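Local coordinates for L-lysine 6-monooxygenase involved in desferrioxamine biosynthesis (Erwinia amylovora CFBP1430, PDB 5O8P), which probably hydroxylates an amino group of cadaverine, using FAD and NADPH, during biosynthesis of the siderophore desferrioxamine in the fire blight pathogen, at residues Arg173-His178 with Gly314-Lys319; Met243-Trp248 with Gln425-Gln430; Glu247-Phe252 with Arg369-Asp374. One frame throughout, in Å; residues are numbered along the deposited sequence.

Contact 1 (Arg173-His178 with Gly314-Lys319)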
loop_
_atom_site.group_PDB
_atom_site.type_symbol
_atom_site.label_atom_id
_atom_site.label_comp_id
_atom_site.label_asym_id
_atom_site.label_seq_id
_atom_site.Cartn_x
_atom_site.Cartn_y
_atom_site.Cartn_z
ATOM N N ARG B 173 -13.976 -31.176 26.391
ATOM C CA ARG B 173 -12.554 -30.858 26.203
ATOM C C ARG B 173 -11.843 -31.853 25.304
ATOM O O ARG B 173 -10.973 -31.467 24.532
ATOM C CB ARG B 173 -11.837 -30.810 27.544
ATOM C CG ARG B 173 -12.109 -29.535 28.342
ATOM C CD ARG B 173 -11.491 -29.587 29.733
ATOM N NE ARG B 173 -10.937 -28.291 30.153
ATOM C CZ ARG B 173 -9.814 -27.738 29.678
ATOM N NH1 ARG B 173 -9.082 -28.341 28.737
ATOM N NH2 ARG B 173 -9.413 -26.553 30.145
ATOM N N GLU B 174 -12.212 -33.130 25.428
ATOM C CA GLU B 174 -11.620 -34.194 24.610
ATOM C C GLU B 174 -11.910 -34.076 23.109
ATOM O O GLU B 174 -11.089 -34.493 22.315
ATOM C CB GLU B 174 -12.044 -35.579 25.123
ATOM C CG GLU B 174 -11.553 -35.887 26.542
ATOM C CD GLU B 174 -11.745 -37.359 26.976
ATOM O OE1 GLU B 174 -12.646 -38.068 26.453
ATOM O OE2 GLU B 174 -10.990 -37.821 27.869
ATOM N N ARG B 175 -13.063 -33.525 22.725
ATOM C CA ARG B 175 -13.484 -33.468 21.297
ATOM C C ARG B 175 -13.097 -32.202 20.551
ATOM O O ARG B 175 -12.569 -32.270 19.443
ATOM C CB ARG B 175 -14.990 -33.656 21.168
ATOM C CG ARG B 175 -15.389 -35.102 21.294
ATOM C CD ARG B 175 -16.881 -35.285 21.266
ATOM N NE ARG B 175 -17.272 -36.347 22.182
ATOM C CZ ARG B 175 -17.074 -37.654 21.987
ATOM N NH1 ARG B 175 -16.488 -38.107 20.879
ATOM N NH2 ARG B 175 -17.473 -38.525 22.910
ATOM N N PHE B 176 -13.368 -31.045 21.139
ATOM C CA PHE B 176 -13.001 -29.784 20.506
ATOM C C PHE B 176 -11.518 -29.482 20.704
ATOM O O PHE B 176 -10.861 -30.105 21.511
ATOM C CB PHE B 176 -13.913 -28.636 20.962
ATOM C CG PHE B 176 -13.648 -28.131 22.348
ATOM C CD1 PHE B 176 -12.581 -27.263 22.601
ATOM C CD2 PHE B 176 -14.508 -28.451 23.386
ATOM C CE1 PHE B 176 -12.357 -26.766 23.874
ATOM C CE2 PHE B 176 -14.285 -27.954 24.655
ATOM C CZ PHE B 176 -13.208 -27.106 24.904
ATOM N N VAL B 177 -11.013 -28.525 19.934
ATOM C CA VAL B 177 -9.613 -28.115 19.947
ATOM C C VAL B 177 -9.539 -26.627 20.273
ATOM O O VAL B 177 -10.166 -25.834 19.581
ATOM C CB VAL B 177 -9.014 -28.317 18.542
ATOM C CG1 VAL B 177 -7.603 -27.748 18.447
ATOM C CG2 VAL B 177 -9.030 -29.776 18.141
ATOM N N HIS B 178 -8.783 -26.248 21.298
ATOM C CA HIS B 178 -8.521 -24.835 21.568
ATOM C C HIS B 178 -7.515 -24.320 20.528
ATOM O O HIS B 178 -6.726 -25.114 19.968
ATOM C CB HIS B 178 -7.969 -24.658 22.978
ATOM C CG HIS B 178 -7.900 -23.239 23.431
ATOM N ND1 HIS B 178 -6.797 -22.442 23.217
ATOM C CD2 HIS B 178 -8.795 -22.469 24.090
ATOM C CE1 HIS B 178 -7.015 -21.240 23.718
ATOM N NE2 HIS B 178 -8.219 -21.231 24.261
ATOM N N GLY B 314 -22.570 -38.245 15.679
ATOM C CA GLY B 314 -21.153 -37.894 15.490
ATOM C C GLY B 314 -20.934 -36.411 15.193
ATOM O O GLY B 314 -20.077 -36.058 14.378
ATOM N N GLU B 315 -21.687 -35.553 15.886
ATOM C CA GLU B 315 -21.733 -34.106 15.647
ATOM C C GLU B 315 -21.990 -33.351 16.943
ATOM O O GLU B 315 -22.689 -33.859 17.822
ATOM C CB GLU B 315 -22.899 -33.758 14.720
ATOM C CG GLU B 315 -22.751 -34.135 13.261
ATOM C CD GLU B 315 -23.766 -33.392 12.411
ATOM O OE1 GLU B 315 -24.985 -33.632 12.581
ATOM O OE2 GLU B 315 -23.349 -32.536 11.601
ATOM N N PHE B 316 -21.459 -32.135 17.042
ATOM C CA PHE B 316 -21.896 -31.192 18.076
ATOM C C PHE B 316 -23.216 -30.538 17.671
ATOM O O PHE B 316 -23.501 -30.370 16.478
ATOM C CB PHE B 316 -20.886 -30.069 18.278
ATOM C CG PHE B 316 -19.676 -30.458 19.056
ATOM C CD1 PHE B 316 -19.750 -30.615 20.431
ATOM C CD2 PHE B 316 -18.437 -30.602 18.423
ATOM C CE1 PHE B 316 -18.613 -30.952 21.156
ATOM C CE2 PHE B 316 -17.301 -30.933 19.146
ATOM C CZ PHE B 316 -17.391 -31.113 20.513
ATOM N N GLU B 317 -24.008 -30.159 18.670
ATOM C CA GLU B 317 -25.109 -29.223 18.477
ATOM C C GLU B 317 -24.850 -28.011 19.362
ATOM O O GLU B 317 -25.021 -28.072 20.581
ATOM C CB GLU B 317 -26.462 -29.856 18.810
ATOM C CG GLU B 317 -27.652 -29.031 18.315
ATOM C CD GLU B 317 -28.837 -28.984 19.271
ATOM O OE1 GLU B 317 -28.630 -28.909 20.502
ATOM O OE2 GLU B 317 -29.996 -29.006 18.786
ATOM N N LEU B 318 -24.422 -26.920 18.732
ATOM C CA LEU B 318 -24.209 -25.647 19.410
ATOM C C LEU B 318 -25.535 -24.919 19.541
ATOM O O LEU B 318 -26.153 -24.612 18.533
ATOM C CB LEU B 318 -23.253 -24.772 18.601
ATOM C CG LEU B 318 -21.744 -25.062 18.591
ATOM C CD1 LEU B 318 -21.366 -26.478 18.993
ATOM C CD2 LEU B 318 -21.152 -24.732 17.229
ATOM N N LYS B 319 -25.977 -24.667 20.770
ATOM C CA LYS B 319 -27.090 -23.754 21.016
ATOM C C LYS B 319 -26.514 -22.357 21.167
ATOM O O LYS B 319 -25.601 -22.134 21.968
ATOM C CB LYS B 319 -27.878 -24.140 22.266
ATOM C CG LYS B 319 -28.612 -25.458 22.132
ATOM C CD LYS B 319 -29.882 -25.517 22.970
ATOM C CE LYS B 319 -30.598 -26.841 22.749
ATOM N NZ LYS B 319 -31.919 -26.888 23.421
#
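The ring of Phe316 presents an edge to the backbone of Phe176, whose N lies near the ring plane at 4.1 Å from Phe316 CZ, while CB of Arg175 comes in obliquely. A second aromatic, Trp310, meets Phe316 edge-to-face and also takes the Arg175 side chain in a cation-pi contact. The setting is the Rossmann-type part of the enzyme, consistent with its NADP(H)-binding domain: Phe316 belongs to the middle strand, 315-322, of a three-stranded antiparallel sheet, and the turn of residues 173-176 leads into strand 177-178, an outermost strand of the five-stranded parallel sheet. No hydrogen bond joins the two segments, so the link is purely one of packing. Phe316 CG stands beside the backbone N (chi1 -77°), and the ring reaches the other segment with its far end, CZ and CE2. Phe176 offers its CB, 4.3 Å from Phe316 CZ, but sends its ring off to Leu336 and Met338 of strand 335-338, the neighbour of 177-178. Arg175 likewise contributes only the root of its chain, and its guanidinium leads away from Phe316. The nearest approach between the segments is Arg175 CB to Phe316 CZ, 3.6 Å.

Contact 2 (Met243-Trp248 with Gln425-Gln430)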
loop_
_atom_site.group_PDB
_atom_site.type_symbol
_atom_site.label_atom_id
_atom_site.label_comp_id
_atom_site.label_asym_id
_atom_site.label_seq_id
_atom_site.Cartn_x
_atom_site.Cartn_y
_atom_site.Cartn_z
ATOM N N MET B 243 -2.320 5.947 22.294
ATOM C CA MET B 243 -2.892 5.470 23.553
ATOM C C MET B 243 -2.048 4.368 24.184
ATOM O O MET B 243 -2.240 4.092 25.357
ATOM C CB MET B 243 -4.329 4.974 23.363
ATOM C CG MET B 243 -5.314 6.040 22.926
ATOM S SD MET B 243 -6.950 5.390 22.525
ATOM C CE MET B 243 -7.655 5.196 24.153
ATOM N N THR B 244 -1.163 3.714 23.415
ATOM C CA THR B 244 -0.192 2.769 23.989
ATOM C C THR B 244 1.022 3.610 24.355
ATOM O O THR B 244 2.037 3.637 23.658
ATOM C CB THR B 244 0.199 1.574 23.071
ATOM O OG1 THR B 244 1.200 1.981 22.143
ATOM C CG2 THR B 244 -0.996 1.026 22.320
ATOM N N SER B 245 0.892 4.302 25.474
ATOM C CA SER B 245 1.882 5.257 25.891
ATOM C C SER B 245 1.855 5.417 27.402
ATOM O O SER B 245 0.810 5.219 28.034
ATOM C CB SER B 245 1.592 6.601 25.245
ATOM O OG SER B 245 0.387 7.147 25.728
ATOM N N PRO B 246 3.001 5.791 27.988
ATOM C CA PRO B 246 3.051 6.055 29.415
ATOM C C PRO B 246 1.972 7.029 29.879
ATOM O O PRO B 246 1.340 6.785 30.914
ATOM C CB PRO B 246 4.435 6.636 29.593
ATOM C CG PRO B 246 5.249 5.942 28.552
ATOM C CD PRO B 246 4.346 5.835 27.373
ATOM N N GLU B 247 1.720 8.072 29.087
ATOM C CA GLU B 247 0.765 9.113 29.509
ATOM C C GLU B 247 -0.636 8.574 29.575
ATOM O O GLU B 247 -1.364 8.916 30.493
ATOM C CB GLU B 247 0.736 10.333 28.606
ATOM C CG GLU B 247 2.075 10.808 28.089
ATOM C CD GLU B 247 2.306 10.336 26.682
ATOM O OE1 GLU B 247 1.697 10.913 25.779
ATOM O OE2 GLU B 247 3.151 9.437 26.476
ATOM N N TRP B 248 -1.004 7.741 28.604
ATOM C CA TRP B 248 -2.312 7.106 28.633
ATOM C C TRP B 248 -2.447 6.140 29.817
ATOM O O TRP B 248 -3.514 6.073 30.447
ATOM C CB TRP B 248 -2.621 6.366 27.326
ATOM C CG TRP B 248 -4.035 5.944 27.303
ATOM C CD1 TRP B 248 -5.118 6.713 26.989
ATOM C CD2 TRP B 248 -4.546 4.684 27.714
ATOM N NE1 TRP B 248 -6.277 6.002 27.160
ATOM C CE2 TRP B 248 -5.954 4.745 27.597
ATOM C CE3 TRP B 248 -3.953 3.499 28.167
ATOM C CZ2 TRP B 248 -6.774 3.663 27.893
ATOM C CZ3 TRP B 248 -4.773 2.419 28.464
ATOM C CH2 TRP B 248 -6.169 2.508 28.322
ATOM N N GLN B 425 -1.193 14.046 21.665
ATOM C CA GLN B 425 -2.465 14.253 22.361
ATOM C C GLN B 425 -2.269 14.489 23.838
ATOM O O GLN B 425 -1.238 14.124 24.395
ATOM C CB GLN B 425 -3.347 13.025 22.269
ATOM C CG GLN B 425 -3.790 12.654 20.892
ATOM C CD GLN B 425 -4.439 11.302 20.901
ATOM O OE1 GLN B 425 -5.531 11.125 21.448
ATOM N NE2 GLN B 425 -3.766 10.335 20.318
ATOM N N THR B 426 -3.277 15.087 24.451
ATOM C CA THR B 426 -3.414 15.125 25.892
ATOM C C THR B 426 -4.667 14.330 26.237
ATOM O O THR B 426 -5.764 14.659 25.790
ATOM C CB THR B 426 -3.574 16.566 26.393
ATOM O OG1 THR B 426 -2.591 17.393 25.770
ATOM C CG2 THR B 426 -3.454 16.628 27.903
ATOM N N PHE B 427 -4.506 13.282 27.027
ATOM C CA PHE B 427 -5.628 12.413 27.422
ATOM C C PHE B 427 -6.467 12.909 28.587
ATOM O O PHE B 427 -7.690 12.942 28.476
ATOM C CB PHE B 427 -5.119 11.005 27.688
ATOM C CG PHE B 427 -4.441 10.409 26.496
ATOM C CD1 PHE B 427 -5.181 10.087 25.355
ATOM C CD2 PHE B 427 -3.059 10.231 26.478
ATOM C CE1 PHE B 427 -4.554 9.550 24.246
ATOM C CE2 PHE B 427 -2.431 9.677 25.390
ATOM C CZ PHE B 427 -3.170 9.355 24.262
ATOM N N PRO B 428 -5.832 13.308 29.705
ATOM C CA PRO B 428 -6.668 13.813 30.801
ATOM C C PRO B 428 -7.174 15.226 30.552
ATOM O O PRO B 428 -6.651 15.940 29.688
ATOM C CB PRO B 428 -5.705 13.810 31.991
ATOM C CG PRO B 428 -4.389 14.095 31.378
ATOM C CD PRO B 428 -4.394 13.385 30.049
ATOM N N ALA B 429 -8.185 15.624 31.318
ATOM C CA ALA B 429 -8.595 17.025 31.384
ATOM C C ALA B 429 -7.380 17.851 31.765
ATOM O O ALA B 429 -6.530 17.379 32.526
ATOM C CB ALA B 429 -9.698 17.222 32.415
ATOM N N GLN B 430 -7.289 19.061 31.216
ATOM C CA GLN B 430 -6.184 19.971 31.496
ATOM C C GLN B 430 -6.541 21.395 31.094
ATOM O O GLN B 430 -6.575 21.715 29.902
ATOM C CB GLN B 430 -4.921 19.524 30.756
ATOM C CG GLN B 430 -3.721 20.437 30.962
ATOM C CD GLN B 430 -2.530 19.999 30.136
ATOM O OE1 GLN B 430 -2.127 18.824 30.164
ATOM N NE2 GLN B 430 -1.956 20.943 29.389
#
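Ser245 OG is gripped from two directions within its own part of the chain: it accepts from Trp248 N at 3.2 Å, a fairly straight bond (160°), and is hydrogen-bonded to Glu242 O; Ser245 OG also packs against the Phe427 ring, 3.8 Å from CE2. The bond to Trp248 N makes Ser245 the N-cap of helix 246-253, so a helix start is packed here against the C-terminal tail. Phe427 is the tail's main contribution. Trp248 turns the edge of its five-membered ring to the face of Phe427 in a T-shaped pair, centroids 4.9 Å apart and planes at 87°. Trp248 CD1 stands over the middle of that face, and Trp248 CB adds a CH-pi contact to it. The opposite face carries CB of Gln425, from the tail itself. Glu247 flanks the ring too, but its carboxylate is spent on the tail backbone, with OE2 bonded to Ile422 N. The tail also runs along a second subunit: Thr426 makes backbone bonds to it, Ala429 N bonds Gln325 OE1 of that subunit and Gln430 O its Arg331 NH1. Met243 CG packs obliquely on the ring, 3.8 Å from Phe427 CE1.

Contact 3 (Glu247-Phe252 with Arg369-Asp374)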
loop_
_atom_site.group_PDB
_atom_site.type_symbol
_atom_site.label_atom_id
_atom_site.label_comp_id
_atom_site.label_asym_id
_atom_site.label_seq_id
_atom_site.Cartn_x
_atom_site.Cartn_y
_atom_site.Cartn_z
ATOM N N GLU B 247 1.720 8.072 29.087
ATOM C CA GLU B 247 0.765 9.113 29.509
ATOM C C GLU B 247 -0.636 8.574 29.575
ATOM O O GLU B 247 -1.364 8.916 30.493
ATOM C CB GLU B 247 0.736 10.333 28.606
ATOM C CG GLU B 247 2.075 10.808 28.089
ATOM C CD GLU B 247 2.306 10.336 26.682
ATOM O OE1 GLU B 247 1.697 10.913 25.779
ATOM O OE2 GLU B 247 3.151 9.437 26.476
ATOM N N TRP B 248 -1.004 7.741 28.604
ATOM C CA TRP B 248 -2.312 7.106 28.633
ATOM C C TRP B 248 -2.447 6.140 29.817
ATOM O O TRP B 248 -3.514 6.073 30.447
ATOM C CB TRP B 248 -2.621 6.366 27.326
ATOM C CG TRP B 248 -4.035 5.944 27.303
ATOM C CD1 TRP B 248 -5.118 6.713 26.989
ATOM C CD2 TRP B 248 -4.546 4.684 27.714
ATOM N NE1 TRP B 248 -6.277 6.002 27.160
ATOM C CE2 TRP B 248 -5.954 4.745 27.597
ATOM C CE3 TRP B 248 -3.953 3.499 28.167
ATOM C CZ2 TRP B 248 -6.774 3.663 27.893
ATOM C CZ3 TRP B 248 -4.773 2.419 28.464
ATOM C CH2 TRP B 248 -6.169 2.508 28.322
ATOM N N ILE B 249 -1.378 5.403 30.119
ATOM C CA ILE B 249 -1.433 4.411 31.189
ATOM C C ILE B 249 -1.634 5.112 32.531
ATOM O O ILE B 249 -2.447 4.663 33.338
ATOM C CB ILE B 249 -0.210 3.485 31.191
ATOM C CG1 ILE B 249 -0.160 2.679 29.898
ATOM C CG2 ILE B 249 -0.292 2.495 32.345
ATOM C CD1 ILE B 249 1.215 2.126 29.575
ATOM N N ASP B 250 -0.930 6.226 32.739
ATOM C CA ASP B 250 -1.125 7.050 33.943
ATOM C C ASP B 250 -2.573 7.497 34.036
ATOM O O ASP B 250 -3.187 7.432 35.099
ATOM C CB ASP B 250 -0.221 8.293 33.935
ATOM C CG ASP B 250 1.269 7.956 33.903
ATOM O OD1 ASP B 250 1.667 6.884 34.410
ATOM O OD2 ASP B 250 2.054 8.774 33.378
ATOM N N TYR B 251 -3.108 7.956 32.908
ATOM C CA TYR B 251 -4.496 8.418 32.828
ATOM C C TYR B 251 -5.445 7.287 33.195
ATOM O O TYR B 251 -6.291 7.462 34.078
ATOM C CB TYR B 251 -4.799 8.984 31.425
ATOM C CG TYR B 251 -6.263 9.074 31.056
ATOM C CD1 TYR B 251 -7.061 10.083 31.578
ATOM C CD2 TYR B 251 -6.846 8.156 30.171
ATOM C CE1 TYR B 251 -8.406 10.177 31.250
ATOM C CE2 TYR B 251 -8.192 8.237 29.837
ATOM C CZ TYR B 251 -8.969 9.246 30.388
ATOM O OH TYR B 251 -10.302 9.357 30.066
ATOM N N PHE B 252 -5.263 6.128 32.557
ATOM C CA PHE B 252 -6.123 4.969 32.781
ATOM C C PHE B 252 -6.133 4.487 34.233
ATOM O O PHE B 252 -7.178 4.063 34.741
ATOM C CB PHE B 252 -5.720 3.816 31.853
ATOM C CG PHE B 252 -6.670 2.647 31.899
ATOM C CD1 PHE B 252 -7.813 2.609 31.110
ATOM C CD2 PHE B 252 -6.460 1.622 32.815
ATOM C CE1 PHE B 252 -8.691 1.547 31.209
ATOM C CE2 PHE B 252 -7.343 0.562 32.918
ATOM C CZ PHE B 252 -8.464 0.527 32.120
ATOM N N ARG B 369 0.833 1.479 40.395
ATOM C CA ARG B 369 1.277 2.027 39.105
ATOM C C ARG B 369 2.634 1.481 38.703
ATOM O O ARG B 369 2.898 1.364 37.512
ATOM C CB ARG B 369 1.249 3.558 39.085
ATOM C CG ARG B 369 1.736 4.221 37.786
ATOM C CD ARG B 369 0.801 3.954 36.627
ATOM N NE ARG B 369 1.330 4.395 35.335
ATOM C CZ ARG B 369 2.200 3.724 34.573
ATOM N NH1 ARG B 369 2.703 2.552 34.953
ATOM N NH2 ARG B 369 2.571 4.238 33.403
ATOM N N ASN B 370 3.470 1.123 39.685
ATOM C CA ASN B 370 4.764 0.474 39.404
ATOM C C ASN B 370 4.685 -1.050 39.191
ATOM O O ASN B 370 5.711 -1.723 39.230
ATOM C CB ASN B 370 5.801 0.809 40.503
ATOM C CG ASN B 370 5.449 0.229 41.864
ATOM O OD1 ASN B 370 4.344 -0.246 42.090
ATOM N ND2 ASN B 370 6.397 0.285 42.787
ATOM N N TYR B 371 3.480 -1.582 38.964
ATOM C CA TYR B 371 3.240 -3.003 38.669
ATOM C C TYR B 371 3.413 -3.929 39.893
ATOM O O TYR B 371 3.453 -5.157 39.741
ATOM C CB TYR B 371 4.071 -3.474 37.450
ATOM C CG TYR B 371 3.840 -2.597 36.236
ATOM C CD1 TYR B 371 2.778 -2.853 35.376
ATOM C CD2 TYR B 371 4.649 -1.489 35.971
ATOM C CE1 TYR B 371 2.522 -2.053 34.274
ATOM C CE2 TYR B 371 4.411 -0.667 34.873
ATOM C CZ TYR B 371 3.339 -0.936 34.023
ATOM O OH TYR B 371 3.099 -0.113 32.927
ATOM N N SER B 372 3.443 -3.341 41.095
ATOM C CA SER B 372 3.604 -4.086 42.329
ATOM C C SER B 372 2.242 -4.491 42.907
ATOM O O SER B 372 1.269 -3.753 42.761
ATOM C CB SER B 372 4.410 -3.264 43.344
ATOM O OG SER B 372 3.614 -2.288 43.994
ATOM N N ILE B 373 2.193 -5.660 43.559
ATOM C CA ILE B 373 0.943 -6.175 44.165
ATOM C C ILE B 373 1.016 -6.322 45.690
ATOM O O ILE B 373 0.019 -6.665 46.331
ATOM C CB ILE B 373 0.413 -7.473 43.476
ATOM C CG1 ILE B 373 1.297 -8.686 43.784
ATOM C CG2 ILE B 373 0.268 -7.239 41.980
ATOM C CD1 ILE B 373 0.835 -9.980 43.132
ATOM N N ASP B 374 2.171 -6.028 46.272
ATOM C CA ASP B 374 2.338 -6.060 47.722
ATOM C C ASP B 374 2.315 -4.635 48.262
ATOM O O ASP B 374 2.112 -3.678 47.500
ATOM C CB ASP B 374 3.649 -6.762 48.095
ATOM C CG ASP B 374 4.871 -5.989 47.649
ATOM O OD1 ASP B 374 4.939 -5.682 46.438
ATOM O OD2 ASP B 374 5.765 -5.679 48.481
#
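Arg369 leaves its backbone with CG opposite the amide N (chi1 178°) and then turns sharply at chi2 (67°), a bend that carries the guanidinium to helix 246-253, where Asp250 and Ile249 receive it. Asp250 does so with a single oxygen. OD1 takes Arg369 NE at 2.7 Å and, more weakly, Arg369 NH2 at 3.0 Å, so the salt bridge is a fork onto one oxygen rather than a side-by-side pairing of carboxylate and guanidinium. The two planes are 45° apart; NE meets OD1 nearly along its C-O axis, but OD1 lies tilted out of the guanidinium plane. Ile249 works from another direction: CG2 sits over the centre of one guanidinium face, 3.5 Å from Arg369 NH2, placing a methyl against the flat of the cation while the acid holds its rim. On the loop's own side, Tyr371 lies at the guanidinium edge, and Arg369 NH1 makes a weak bond of 3.4 Å to Tyr371 OH. The cation is thus steadied by partners from both segments, with Asp250 on the exposed flank and Ile249 and Tyr371 inward. A little further along, Asn370 OD1 takes the hydroxyl of Ser372, OG to OD1 2.9 Å, a bond between side chains two residues apart within the loop. That loop runs beside strand 379-381, with a backbone bond between Tyr371 and Val381. The Tyr371 ring stacks with His389 and packs on Tyr401, Arg402 and Val405 of helix 399-410, so through Arg369 the loop joins helix 246-253 to strand 379-381 and helix 399-410.

Contacts 2 and 3 are close neighbours, their centres 13 Å apart, because both use helix 246-253: its start receives the tail 425-430, and the next turn receives the loop 369-374. They share Glu247 and Trp248, and Tyr251 touches Phe427 and Pro428. Contact 1 stands apart, about 44 Å from contact 2 and 40 Å from contact 3 between centres, across the chain's centre. Measured between side chains, Trp248 is about 8 Å from Tyr271 and Phe176 about 8 Å from Leu305, two residues that bind NADP(+), a ligand absent from this chain. The side chain of Tyr371 lies about 12 Å from the FAD itself.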